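Local structure of 4-hydroxybutyrate CoA-transferase (Porphyromonas gingivalis, 3D3U) at residues 244-249 and 274-279. The protein probably transfers coenzyme A between acyl-CoA thioesters and carboxylates such as acetate and 4-hydroxybutyrate. Residues are numbered along the deposited sequence; the frame is centred on the assembly and turned at random.
Sequences GVMRMI and SKELYD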
loop_
_atom_site.group_PDB
_atom_site.type_symbol
_atom_site.label_atom_id
_atom_site.label_comp_id
_atom_site.label_asym_id
_atom_site.label_seq_id
_atom_site.Cartn_x
_atom_site.Cartn_y
_atom_site.Cartn_z
ATOM N N GLY A 244 1.460 6.189 -12.128
ATOM C CA GLY A 244 1.427 7.666 -12.116
ATOM C C GLY A 244 2.775 8.229 -11.744
ATOM O O GLY A 244 3.336 9.165 -12.382
ATOM N N VAL A 245 3.339 7.571 -10.738
ATOM C CA VAL A 245 4.674 7.915 -10.246
ATOM C C VAL A 245 5.769 7.824 -11.299
ATOM O O VAL A 245 6.705 8.661 -11.271
ATOM C CB VAL A 245 5.037 7.057 -9.016
ATOM C CG1 VAL A 245 6.459 7.395 -8.455
ATOM C CG2 VAL A 245 4.014 7.368 -7.959
ATOM N N MET A 246 5.667 6.805 -12.178
ATOM C CA MET A 246 6.633 6.556 -13.249
ATOM C C MET A 246 6.680 7.723 -14.187
ATOM O O MET A 246 7.728 8.245 -14.573
ATOM C CB MET A 246 6.291 5.251 -13.999
ATOM C CG MET A 246 7.216 4.892 -15.217
ATOM S SD MET A 246 6.729 3.306 -15.826
ATOM C CE MET A 246 5.042 3.641 -16.389
ATOM N N ARG A 247 5.481 8.123 -14.470
ATOM C CA ARG A 247 5.159 9.143 -15.384
ATOM C C ARG A 247 5.846 10.486 -14.931
ATOM O O ARG A 247 6.416 11.267 -15.724
ATOM C CB ARG A 247 3.602 9.243 -15.379
ATOM C CG ARG A 247 2.992 9.476 -16.742
ATOM C CD ARG A 247 2.082 10.746 -16.881
ATOM N NE ARG A 247 1.395 11.174 -15.643
ATOM C CZ ARG A 247 0.345 10.561 -15.176
ATOM N NH1 ARG A 247 -0.128 9.514 -15.843
ATOM N NH2 ARG A 247 -0.226 10.968 -14.060
ATOM N N MET A 248 5.764 10.773 -13.648
ATOM C CA MET A 248 6.255 12.011 -13.238
ATOM C C MET A 248 7.741 11.903 -13.012
ATOM O O MET A 248 8.463 12.897 -13.135
ATOM C CB MET A 248 5.604 12.331 -11.944
ATOM C CG MET A 248 4.184 12.402 -12.057
ATOM S SD MET A 248 3.669 13.993 -12.729
ATOM C CE MET A 248 2.100 13.300 -13.491
ATOM N N ILE A 249 8.215 10.723 -12.628
ATOM C CA ILE A 249 9.629 10.562 -12.492
ATOM C C ILE A 249 10.135 10.824 -13.870
ATOM O O ILE A 249 10.973 11.677 -14.040
ATOM C CB ILE A 249 10.010 9.196 -12.015
ATOM C CG1 ILE A 249 9.524 9.032 -10.578
ATOM C CG2 ILE A 249 11.575 9.032 -12.203
ATOM C CD1 ILE A 249 9.653 7.646 -10.014
ATOM N N SER A 274 0.931 -1.549 -14.345
ATOM C CA SER A 274 1.037 -2.195 -15.635
ATOM C C SER A 274 2.452 -2.888 -15.811
ATOM O O SER A 274 3.400 -2.658 -15.015
ATOM C CB SER A 274 0.846 -1.106 -16.678
ATOM O OG SER A 274 2.089 -0.404 -16.838
ATOM N N LYS A 275 2.592 -3.682 -16.884
ATOM C CA LYS A 275 3.825 -4.268 -17.249
ATOM C C LYS A 275 4.853 -3.183 -17.446
ATOM O O LYS A 275 6.014 -3.372 -17.096
ATOM C CB LYS A 275 3.657 -5.057 -18.524
ATOM C CG LYS A 275 4.898 -5.958 -18.855
ATOM C CD LYS A 275 5.061 -6.424 -20.392
ATOM C CE LYS A 275 6.556 -6.759 -20.781
ATOM N NZ LYS A 275 7.018 -7.412 -19.443
ATOM N N GLU A 276 4.460 -2.029 -17.982
ATOM C CA GLU A 276 5.400 -0.903 -18.061
ATOM C C GLU A 276 5.983 -0.536 -16.692
ATOM O O GLU A 276 7.182 -0.339 -16.558
ATOM C CB GLU A 276 4.731 0.306 -18.652
ATOM C CG GLU A 276 5.701 1.475 -18.830
ATOM C CD GLU A 276 5.750 1.955 -20.266
ATOM O OE1 GLU A 276 6.248 3.088 -20.572
ATOM O OE2 GLU A 276 5.288 1.133 -21.097
ATOM N N LEU A 277 5.136 -0.434 -15.666
ATOM C CA LEU A 277 5.636 -0.200 -14.320
ATOM C C LEU A 277 6.709 -1.191 -14.068
ATOM O O LEU A 277 7.859 -0.795 -13.755
ATOM C CB LEU A 277 4.558 -0.421 -13.282
ATOM C CG LEU A 277 4.353 0.717 -12.311
ATOM C CD1 LEU A 277 3.515 0.315 -11.191
ATOM C CD2 LEU A 277 5.639 1.199 -11.755
ATOM N N TYR A 278 6.353 -2.473 -14.212
ATOM C CA TYR A 278 7.279 -3.554 -13.799
ATOM C C TYR A 278 8.560 -3.444 -14.530
ATOM O O TYR A 278 9.618 -3.334 -13.870
ATOM C CB TYR A 278 6.683 -4.955 -13.869
ATOM C CG TYR A 278 5.362 -5.013 -13.117
ATOM C CD1 TYR A 278 5.185 -4.299 -11.935
ATOM C CD2 TYR A 278 4.269 -5.729 -13.602
ATOM C CE1 TYR A 278 3.972 -4.287 -11.257
ATOM C CE2 TYR A 278 3.034 -5.729 -12.906
ATOM C CZ TYR A 278 2.898 -4.984 -11.734
ATOM O OH TYR A 278 1.706 -4.958 -11.008
ATOM N N ASP A 279 8.512 -3.366 -15.857
ATOM C CA ASP A 279 9.787 -3.097 -16.533
ATOM C C ASP A 279 10.549 -1.846 -16.174
ATOM O O ASP A 279 11.741 -1.855 -16.319
ATOM C CB ASP A 279 9.765 -3.156 -18.073
ATOM C CG ASP A 279 8.945 -4.254 -18.605
ATOM O OD1 ASP A 279 8.692 -5.198 -17.845
ATOM O OD2 ASP A 279 8.466 -4.240 -19.765
#
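Ser-274 OG is gripped from two sides of the interface: as N-cap of helix 275-281 it accepts the backbone N-H of Leu-277 (N to OG 3.3 Å, 161° at the hydrogen), and it also hydrogen-bonds to Asp-243 OD1, next to Gly-244 at the start of the facing helix. The serine thus ties the first turns of two helices together, while no hydrogen bond runs directly between 244-249 and 274-279. Beside this polar link, Met-246 makes the apolar contact. Its chain is extended through chi1 and chi2, which carries the sulfur across, and a bend at chi3 (64°) turns the methyl along the other helix. Met-246 CE lies 3.3 Å from Glu-276 CG, and Met-246 SD sits 3.7 Å from Glu-276 O, with Leu-277 CA just beyond. Met-246 and Glu-276 cross at about a right angle, the thioether lying against the methylene part of Glu-276, whose OE1 forms a salt bridge with Arg-250 of the methionine's own helix. Within helix 275-281, Lys-275 NZ forms a salt bridge with the syn lone pair of Asp-279 OD1 at 3.2 Å. Phe-280, one turn beyond Glu-276, is touched by both Met-246 and Ile-249. Helices 243-251 and 275-281 are the connections of consecutive beta-alpha-beta units through parallel strands 235-237, 266-268 and 287-289, consistent with a Rossmann-like fold; helix 219-226 packs against Arg-247 and Met-248.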